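Long-range contacts in putative methyl-accepting chemotaxis signal transduction protein (Campylobacter jejuni subsp. jejuni serotype O:2, PDB 4XMR), which binds isoleucine in a tandem PAS sensory domain and probably relays the signal across the membrane to steer chemotaxis: residues T35-T40 with I141-A146; I76-V81 with L157-P162; N87-L92 with P102-D107. All blocks are in the same frame, centred on the assembly; numbering follows the deposited sequence.

Contact 1 of 3, residues T35-T40 with I141-A146; sequences TNQSFT and ITYSKA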
loop_
_atom_site.group_PDB
_atom_site.type_symbol
_atom_site.label_atom_id
_atom_site.label_comp_id
_atom_site.label_asym_id
_atom_site.label_seq_id
_atom_site.Cartn_x
_atom_site.Cartn_y
_atom_site.Cartn_z
ATOM N N THR B 35 4.845 1.897 -5.469
ATOM C CA THR B 35 3.680 2.768 -5.549
ATOM C C THR B 35 4.096 4.219 -5.801
ATOM O O THR B 35 3.534 4.918 -6.666
ATOM C CB THR B 35 2.848 2.649 -4.265
ATOM O OG1 THR B 35 2.275 1.334 -4.216
ATOM C CG2 THR B 35 1.739 3.685 -4.222
ATOM N N ASN B 36 5.111 4.673 -5.081
ATOM C CA ASN B 36 5.546 6.046 -5.246
ATOM C C ASN B 36 6.209 6.285 -6.593
ATOM O O ASN B 36 6.043 7.362 -7.175
ATOM C CB ASN B 36 6.455 6.466 -4.097
ATOM C CG ASN B 36 5.713 6.542 -2.785
ATOM O OD1 ASN B 36 4.506 6.768 -2.774
ATOM N ND2 ASN B 36 6.427 6.373 -1.672
ATOM N N GLN B 37 6.954 5.297 -7.087
ATOM C CA GLN B 37 7.549 5.403 -8.408
ATOM C C GLN B 37 6.485 5.478 -9.494
ATOM O O GLN B 37 6.595 6.291 -10.414
ATOM C CB GLN B 37 8.499 4.239 -8.677
ATOM C CG GLN B 37 9.790 4.283 -7.881
ATOM C CD GLN B 37 10.580 3.005 -8.040
ATOM O OE1 GLN B 37 10.022 1.914 -7.960
ATOM N NE2 GLN B 37 11.873 3.131 -8.282
ATOM N N SER B 38 5.464 4.631 -9.388
ATOM C CA SER B 38 4.406 4.622 -10.395
ATOM C C SER B 38 3.668 5.952 -10.424
ATOM O O SER B 38 3.375 6.488 -11.497
ATOM C CB SER B 38 3.433 3.462 -10.172
ATOM O OG SER B 38 4.079 2.217 -10.421
ATOM N N PHE B 39 3.387 6.490 -9.244
ATOM C CA PHE B 39 2.733 7.787 -9.124
ATOM C C PHE B 39 3.562 8.857 -9.833
ATOM O O PHE B 39 3.032 9.683 -10.574
ATOM C CB PHE B 39 2.586 8.105 -7.631
ATOM C CG PHE B 39 2.170 9.523 -7.316
ATOM C CD1 PHE B 39 0.830 9.855 -7.197
ATOM C CD2 PHE B 39 3.124 10.507 -7.081
ATOM C CE1 PHE B 39 0.445 11.148 -6.863
ATOM C CE2 PHE B 39 2.751 11.806 -6.761
ATOM C CZ PHE B 39 1.410 12.125 -6.643
ATOM N N THR B 40 4.864 8.856 -9.579
ATOM C CA THR B 40 5.750 9.872 -10.132
ATOM C C THR B 40 5.834 9.764 -11.652
ATOM O O THR B 40 5.831 10.779 -12.350
ATOM C CB THR B 40 7.147 9.775 -9.469
ATOM O OG1 THR B 40 6.984 9.919 -8.054
ATOM C CG2 THR B 40 8.074 10.875 -9.965
ATOM N N ILE B 141 11.457 11.325 1.812
ATOM C CA ILE B 141 12.098 10.641 0.710
ATOM C C ILE B 141 11.565 11.298 -0.550
ATOM O O ILE B 141 10.342 11.492 -0.699
ATOM C CB ILE B 141 11.727 9.157 0.695
ATOM C CG1 ILE B 141 12.311 8.464 1.933
ATOM C CG2 ILE B 141 12.206 8.492 -0.600
ATOM C CD1 ILE B 141 11.637 7.141 2.265
ATOM N N THR B 142 12.479 11.673 -1.442
ATOM C CA THR B 142 12.117 12.348 -2.682
ATOM C C THR B 142 12.265 11.422 -3.880
ATOM O O THR B 142 13.281 10.721 -4.019
ATOM C CB THR B 142 12.979 13.608 -2.896
ATOM O OG1 THR B 142 12.713 14.538 -1.844
ATOM C CG2 THR B 142 12.666 14.273 -4.232
ATOM N N TYR B 143 11.232 11.407 -4.721
ATOM C CA TYR B 143 11.249 10.700 -5.983
ATOM C C TYR B 143 11.340 11.775 -7.038
ATOM O O TYR B 143 10.490 12.666 -7.078
ATOM C CB TYR B 143 9.962 9.887 -6.143
ATOM C CG TYR B 143 9.786 8.908 -5.007
ATOM C CD1 TYR B 143 9.241 9.313 -3.795
ATOM C CD2 TYR B 143 10.207 7.592 -5.126
ATOM C CE1 TYR B 143 9.110 8.437 -2.738
ATOM C CE2 TYR B 143 10.082 6.701 -4.058
ATOM C CZ TYR B 143 9.530 7.137 -2.871
ATOM O OH TYR B 143 9.367 6.293 -1.801
ATOM N N SER B 144 12.363 11.739 -7.884
ATOM C CA SER B 144 12.502 12.770 -8.898
ATOM C C SER B 144 12.690 12.197 -10.293
ATOM O O SER B 144 13.140 11.056 -10.464
ATOM C CB SER B 144 13.621 13.755 -8.557
ATOM O OG SER B 144 14.875 13.096 -8.488
ATOM N N LYS B 145 12.333 12.995 -11.291
ATOM C CA LYS B 145 12.405 12.556 -12.667
ATOM C C LYS B 145 12.533 13.758 -13.571
ATOM O O LYS B 145 11.764 14.712 -13.456
ATOM C CB LYS B 145 11.161 11.752 -13.046
ATOM C CG LYS B 145 11.237 11.161 -14.443
ATOM C CD LYS B 145 10.632 9.775 -14.496
ATOM C CE LYS B 145 11.405 8.867 -15.447
ATOM N NZ LYS B 145 11.581 9.457 -16.806
ATOM N N ALA B 146 13.502 13.716 -14.478
ATOM C CA ALA B 146 13.658 14.782 -15.445
ATOM C C ALA B 146 12.508 14.698 -16.429
ATOM O O ALA B 146 12.173 13.613 -16.917
ATOM C CB ALA B 146 14.990 14.659 -16.167
#
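Asn36 lies over the phenol ring of Tyr143 and also bonds to its hydroxyl, so one side chain grips both the face and the end of the other. Its CB sits 3.6 Å from the ring centroid and 19° off the normal, a CH-pi contact displaced toward the hydroxyl end, where CB comes 3.4 Å from Tyr143 CZ. With CG anti to the carbonyl carbon, the amide follows CB toward that end: Asn36 ND2 comes down on the hydroxyl from the same side of the ring as CB and donates to Tyr143 OH over 2.9 Å in a nearly straight bond of 166°. The hydroxyl lies close to the amide plane, while amide and ring planes stand 64° apart. Thr40, one helical turn further on, crosses the tyrosine at about a right angle and brings OG1 to 3.5 Å from Tyr143 CB. That hydroxyl is itself held, donating to Asn36 O at 2.9 Å; Thr40 N reaches the same carbonyl from the opposite face of its plane. Gln37 CG flanks the ring obliquely, 4.3 Å from Tyr143 CD2, while Thr40 CG2 brushes the CB of Lys145, whose ammonium runs off to a salt bridge with Glu44. The contact thus seats the long helix 9-48 on strand 139-149 of the sheet of the isoleucine-binding PAS-like module, the segment axes 8.8 Å apart. Strand 152-162 borders it through Val159 and Ile161, helix 58-76 through Ile76, and strand 126-132 through Val127.

Contact 2 of 3, residues I76-V81 with L157-P162; sequences INALNV and LGVDIP. With ILE (isoleucine), chain E.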
loop_
_atom_site.group_PDB
_atom_site.type_symbol
_atom_site.label_atom_id
_atom_site.label_comp_id
_atom_site.label_asym_id
_atom_site.label_seq_id
_atom_site.Cartn_x
_atom_site.Cartn_y
_atom_site.Cartn_z
ATOM N N ILE B 76 -2.619 11.489 -3.396
ATOM C CA ILE B 76 -1.820 10.574 -2.588
ATOM C C ILE B 76 -1.427 11.180 -1.231
ATOM O O ILE B 76 -0.747 10.537 -0.433
ATOM C CB ILE B 76 -0.557 10.104 -3.371
ATOM C CG1 ILE B 76 -0.042 8.741 -2.860
ATOM C CG2 ILE B 76 0.526 11.180 -3.356
ATOM C CD1 ILE B 76 1.008 8.088 -3.758
ATOM N N ASN B 77 -1.866 12.411 -0.971
ATOM C CA ASN B 77 -1.475 13.148 0.233
ATOM C C ASN B 77 0.051 13.280 0.361
ATOM O O ASN B 77 0.617 13.088 1.432
ATOM C CB ASN B 77 -2.088 12.532 1.504
ATOM C CG ASN B 77 -1.965 13.441 2.705
ATOM O OD1 ASN B 77 -1.999 14.664 2.572
ATOM N ND2 ASN B 77 -1.793 12.853 3.883
ATOM N N ALA B 78 0.717 13.609 -0.742
ATOM C CA ALA B 78 2.157 13.867 -0.697
ATOM C C ALA B 78 2.441 15.156 0.083
ATOM O O ALA B 78 1.574 16.023 0.203
ATOM C CB ALA B 78 2.729 13.972 -2.113
ATOM N N LEU B 79 3.665 15.312 0.586
ATOM C CA LEU B 79 3.996 16.517 1.339
ATOM C C LEU B 79 4.250 17.703 0.404
ATOM O O LEU B 79 3.713 18.785 0.608
ATOM C CB LEU B 79 5.208 16.273 2.234
ATOM C CG LEU B 79 5.459 17.401 3.229
ATOM C CD1 LEU B 79 4.351 17.394 4.284
ATOM C CD2 LEU B 79 6.840 17.256 3.856
ATOM N N ASN B 80 5.089 17.494 -0.607
ATOM C CA ASN B 80 5.414 18.506 -1.600
ATOM C C ASN B 80 5.420 17.823 -2.957
ATOM O O ASN B 80 5.899 16.688 -3.086
ATOM C CB ASN B 80 6.834 19.058 -1.397
ATOM C CG ASN B 80 7.019 19.802 -0.092
ATOM O OD1 ASN B 80 6.271 20.722 0.243
ATOM N ND2 ASN B 80 8.070 19.448 0.620
ATOM N N VAL B 81 4.904 18.506 -3.969
ATOM C CA VAL B 81 5.009 18.057 -5.352
ATOM C C VAL B 81 5.431 19.278 -6.152
ATOM O O VAL B 81 4.818 20.334 -6.007
ATOM C CB VAL B 81 3.680 17.474 -5.870
ATOM C CG1 VAL B 81 3.796 17.090 -7.331
ATOM C CG2 VAL B 81 3.258 16.275 -5.041
ATOM N N LEU B 157 10.898 17.054 -12.053
ATOM C CA LEU B 157 9.767 16.798 -11.170
ATOM C C LEU B 157 10.257 16.175 -9.875
ATOM O O LEU B 157 11.101 15.266 -9.904
ATOM C CB LEU B 157 8.821 15.827 -11.855
ATOM C CG LEU B 157 7.661 15.296 -11.019
ATOM C CD1 LEU B 157 6.661 16.412 -10.718
ATOM C CD2 LEU B 157 6.987 14.139 -11.744
ATOM N N GLY B 158 9.728 16.637 -8.744
ATOM C CA GLY B 158 10.004 16.020 -7.464
ATOM C C GLY B 158 8.730 15.769 -6.681
ATOM O O GLY B 158 7.779 16.571 -6.721
ATOM N N VAL B 159 8.713 14.634 -5.989
ATOM C CA VAL B 159 7.619 14.246 -5.108
ATOM C C VAL B 159 8.207 13.884 -3.749
ATOM O O VAL B 159 9.053 12.981 -3.669
ATOM C CB VAL B 159 6.842 13.042 -5.689
ATOM C CG1 VAL B 159 5.792 12.548 -4.698
ATOM C CG2 VAL B 159 6.213 13.407 -7.037
ATOM N N ASP B 160 7.788 14.586 -2.697
ATOM C CA ASP B 160 8.291 14.321 -1.354
ATOM C C ASP B 160 7.241 13.572 -0.553
ATOM O O ASP B 160 6.108 14.057 -0.379
ATOM C CB ASP B 160 8.611 15.610 -0.582
ATOM C CG ASP B 160 9.729 16.435 -1.195
ATOM O OD1 ASP B 160 10.466 15.944 -2.071
ATOM O OD2 ASP B 160 9.863 17.601 -0.769
ATOM N N ILE B 161 7.619 12.395 -0.067
ATOM C CA ILE B 161 6.772 11.609 0.821
ATOM C C ILE B 161 7.463 11.556 2.193
ATOM O O ILE B 161 8.638 11.227 2.268
ATOM C CB ILE B 161 6.570 10.169 0.269
ATOM C CG1 ILE B 161 6.099 10.181 -1.203
ATOM C CG2 ILE B 161 5.648 9.363 1.188
ATOM C CD1 ILE B 161 4.765 10.866 -1.441
ATOM N N PRO B 162 6.751 11.900 3.278
ATOM C CA PRO B 162 7.410 11.843 4.589
ATOM C C PRO B 162 7.929 10.440 4.882
ATOM O O PRO B 162 7.212 9.457 4.669
ATOM C CB PRO B 162 6.284 12.192 5.570
ATOM C CG PRO B 162 5.327 13.009 4.753
ATOM C CD PRO B 162 5.358 12.363 3.383
HETATM N N ILE E . 12.318 18.704 -0.475
HETATM C CA ILE E . 12.943 19.515 -1.507
HETATM C C ILE E . 14.247 20.069 -0.948
HETATM O O ILE E . 15.162 20.406 -1.690
HETATM C CB ILE E . 12.000 20.646 -1.996
HETATM C CG1 ILE E . 12.536 21.254 -3.295
HETATM C CG2 ILE E . 11.797 21.706 -0.922
HETATM C CD1 ILE E . 11.554 22.176 -3.998
HETATM O OXT ILE E . 14.412 20.150 0.272
#
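Asn80 and Asp160 share one rotamer choice: in each, CG is anti to the carbonyl carbon and beside the backbone N (chi1 -65° and -64°). Their antiparallel pairing puts both side chains on one face of the sheet, and the matching torsions turn amide and carboxylate toward each other. Asn80 ND2 donates to Asp160 OD2 over 2.9 Å, nearly in its own amide plane and on the anti lone pair of the carboxylate oxygen, with the two flat groups turned 79° apart. The same OD2 accepts from the amino group of the bound isoleucine, 2.7 Å from the ligand N. Beneath this pair the backbones meet antiparallel. Asp160 N donates to Asn80 O, and Leu79 N returns a bond to Asp160 O. Leu79 and Asn80 both face Asp160, making a classic beta bulge where the chain enters strand 80-84 after the Schellman motif that ends helix 58-76 at Asn77. Apolar groups pack round the bulge: Ala78 CB rests 3.8 Å from Ile161 CD1, Leu79 CB lies 4.1 Å from Pro162 CD, and on the face away from the ligand Val81 CG1 meets Val159 CG2 at 4.4 Å. Further bonds hold the polar pair: Gln94 to Asn80 OD1, Thr142 to Asp160 OD1, and, from residues that also line the pocket, Asp133 to Asn80 ND2 and Tyr82 to Asp160 OD1. Asn80 thus acts as a second-shell residue positioning first-shell Asp160. Bonds to both its oxygens would favour a charged Asp160 carboxylate, well matched to the ammonium group of the bound amino acid.

Contact 3 of 3, residues N87-L92 with P102-D107; sequences NGKVLL and PELRDD
Val90 and Arg105 form a hydrogen-bonded pair of an antiparallel beta hairpin, strands 90-94 and 103-105, at the edge of the PAS-like sheet. Their backbones exchange two bonds, Val90 N to Arg105 O at 2.9 Å and Arg105 N to Val90 O at 2.8 Å, and Leu92 N adds a third to Glu103 O. The tight part is the face of Leu91 and Leu104, the non-hydrogen-bonded pair between the two. Leu91, its CG anti to the backbone N (chi1 -178°), swings CD1 back to within 3.9 Å of Pro102 CB, while Leu104 CD2 packs 3.8 Å from Leu91 CB; helix 58-76 covers both leucines. On the other face the side chains of Val90 and Arg105 lie side by side, pointing the same way, and Val90 also borders the isoleucine pocket. Toward solvent the contact is looser. Lys89 runs extended across Leu104 and past Asp106, carrying its ammonium to Glu58, and the bent chain of Arg105 ends in a salt bridge to Asp107 within its own segment. Water takes over at both ends of the hydrogen-bond ladder. One donates to Gly88 O and Arg105 O beside the Asx turn at Asn87. At the far end, a second water donates to Leu92 O at 2.6 Å and accepts from Glu103 N at 2.7 Å.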
loop_
_atom_site.group_PDB
_atom_site.type_symbol
_atom_site.label_atom_id
_atom_site.label_comp_id
_atom_site.label_asym_id
_atom_site.label_seq_id
_atom_site.Cartn_x
_atom_site.Cartn_y
_atom_site.Cartn_z
ATOM N N ASN B 87 16.330 27.629 -14.588
ATOM C CA ASN B 87 16.637 28.969 -14.101
ATOM C C ASN B 87 16.680 29.012 -12.578
ATOM O O ASN B 87 16.935 30.055 -11.980
ATOM C CB ASN B 87 15.701 30.034 -14.693
ATOM C CG ASN B 87 14.276 29.945 -14.168
ATOM O OD1 ASN B 87 13.933 29.075 -13.369
ATOM N ND2 ASN B 87 13.438 30.870 -14.618
ATOM N N GLY B 88 16.422 27.864 -11.956
ATOM C CA GLY B 88 16.563 27.733 -10.520
ATOM C C GLY B 88 15.260 27.901 -9.769
ATOM O O GLY B 88 15.188 27.604 -8.582
ATOM N N LYS B 89 14.230 28.383 -10.458
ATOM C CA LYS B 89 12.932 28.564 -9.828
ATOM C C LYS B 89 12.235 27.214 -9.708
ATOM O O LYS B 89 12.524 26.274 -10.459
ATOM C CB LYS B 89 12.066 29.543 -10.622
ATOM C CG LYS B 89 12.653 30.941 -10.717
ATOM C CD LYS B 89 11.657 31.906 -11.326
ATOM C CE LYS B 89 12.248 33.299 -11.493
ATOM N NZ LYS B 89 11.277 34.224 -12.145
ATOM N N VAL B 90 11.315 27.106 -8.763
ATOM C CA VAL B 90 10.587 25.861 -8.590
ATOM C C VAL B 90 9.105 26.146 -8.396
ATOM O O VAL B 90 8.733 27.017 -7.614
ATOM C CB VAL B 90 11.168 25.017 -7.435
ATOM C CG1 VAL B 90 11.141 25.787 -6.135
ATOM C CG2 VAL B 90 10.405 23.719 -7.287
ATOM N N LEU B 91 8.266 25.436 -9.144
ATOM C CA LEU B 91 6.836 25.536 -8.980
ATOM C C LEU B 91 6.445 24.513 -7.917
ATOM O O LEU B 91 6.551 23.308 -8.144
ATOM C CB LEU B 91 6.133 25.256 -10.298
ATOM C CG LEU B 91 4.609 25.387 -10.260
ATOM C CD1 LEU B 91 4.189 26.828 -9.962
ATOM C CD2 LEU B 91 4.002 24.918 -11.566
ATOM N N LEU B 92 5.996 25.004 -6.763
ATOM C CA LEU B 92 5.825 24.180 -5.566
ATOM C C LEU B 92 4.376 24.071 -5.114
ATOM O O LEU B 92 3.737 25.084 -4.826
ATOM C CB LEU B 92 6.680 24.744 -4.427
ATOM C CG LEU B 92 6.546 24.082 -3.052
ATOM C CD1 LEU B 92 6.910 22.592 -3.100
ATOM C CD2 LEU B 92 7.409 24.813 -2.041
ATOM N N PRO B 102 -0.235 26.558 -6.678
ATOM C CA PRO B 102 1.228 26.485 -6.617
ATOM C C PRO B 102 1.876 27.741 -7.187
ATOM O O PRO B 102 1.406 28.300 -8.185
ATOM C CB PRO B 102 1.545 25.278 -7.497
ATOM C CG PRO B 102 0.347 24.399 -7.337
ATOM C CD PRO B 102 -0.816 25.354 -7.302
ATOM N N GLU B 103 2.938 28.191 -6.534
ATOM C CA GLU B 103 3.655 29.378 -6.963
ATOM C C GLU B 103 5.122 29.051 -7.179
ATOM O O GLU B 103 5.614 27.998 -6.737
ATOM C CB GLU B 103 3.521 30.494 -5.922
ATOM C CG GLU B 103 2.108 31.024 -5.758
ATOM C CD GLU B 103 2.012 32.085 -4.683
ATOM O OE1 GLU B 103 2.972 32.217 -3.894
ATOM O OE2 GLU B 103 0.981 32.790 -4.627
ATOM N N LEU B 104 5.804 29.953 -7.877
ATOM C CA LEU B 104 7.235 29.838 -8.117
ATOM C C LEU B 104 8.010 30.355 -6.918
ATOM O O LEU B 104 7.766 31.459 -6.437
ATOM C CB LEU B 104 7.655 30.605 -9.375
ATOM C CG LEU B 104 7.263 30.042 -10.735
ATOM C CD1 LEU B 104 7.767 30.948 -11.847
ATOM C CD2 LEU B 104 7.804 28.635 -10.925
ATOM N N ARG B 105 8.935 29.539 -6.431
ATOM C CA ARG B 105 9.864 29.952 -5.391
ATOM C C ARG B 105 11.221 30.125 -6.060
ATOM O O ARG B 105 11.614 29.293 -6.874
ATOM C CB ARG B 105 9.974 28.877 -4.305
ATOM C CG ARG B 105 8.665 28.477 -3.623
ATOM C CD ARG B 105 8.305 29.426 -2.491
ATOM N NE ARG B 105 9.479 29.850 -1.732
ATOM C CZ ARG B 105 9.909 29.273 -0.613
ATOM N NH1 ARG B 105 9.261 28.232 -0.101
ATOM N NH2 ARG B 105 10.988 29.744 -0.002
ATOM N N ASP B 106 11.946 31.188 -5.731
ATOM C CA ASP B 106 13.233 31.407 -6.385
ATOM C C ASP B 106 14.443 31.249 -5.464
ATOM O O ASP B 106 15.576 31.478 -5.884
ATOM C CB ASP B 106 13.273 32.763 -7.111
ATOM C CG ASP B 106 12.968 33.932 -6.196
ATOM O OD1 ASP B 106 13.160 33.806 -4.970
ATOM O OD2 ASP B 106 12.543 34.988 -6.709
ATOM N N ASP B 107 14.206 30.838 -4.221
ATOM C CA ASP B 107 15.267 30.819 -3.213
ATOM C C ASP B 107 15.527 29.451 -2.577
ATOM O O ASP B 107 15.950 29.373 -1.424
ATOM C CB ASP B 107 14.961 31.845 -2.116
ATOM C CG ASP B 107 13.647 31.567 -1.405
ATOM O OD1 ASP B 107 12.865 30.722 -1.892
ATOM O OD2 ASP B 107 13.391 32.205 -0.361
HETATM O O HOH W 1 14.103 28.094 -5.974
HETATM O O HOH W 2 3.703 27.568 -3.974
#

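All three contacts meet in the six-stranded antiparallel sheet of the PAS-like domain that holds isoleucine. Contacts 1 and 2 are close neighbours, their centres 8 Å apart, joined through the adjacent strands 139-149 and 152-162 and by the packing of Phe39 on Ile76. Contact 3 lies about 15 Å from contact 2, linked by adjacent strands 80-84 and 90-94, and about 19 Å from contact 1, centre to centre. Along the chain, the segments of contacts 1 and 2 alternate, and both pieces of contact 3 fall between 76-81 and 141-146. Contacts 2 and 3 both supply pocket residues, while helix 9-48 packs on the same sheet at contact 1, consistent with a route from pocket to helix.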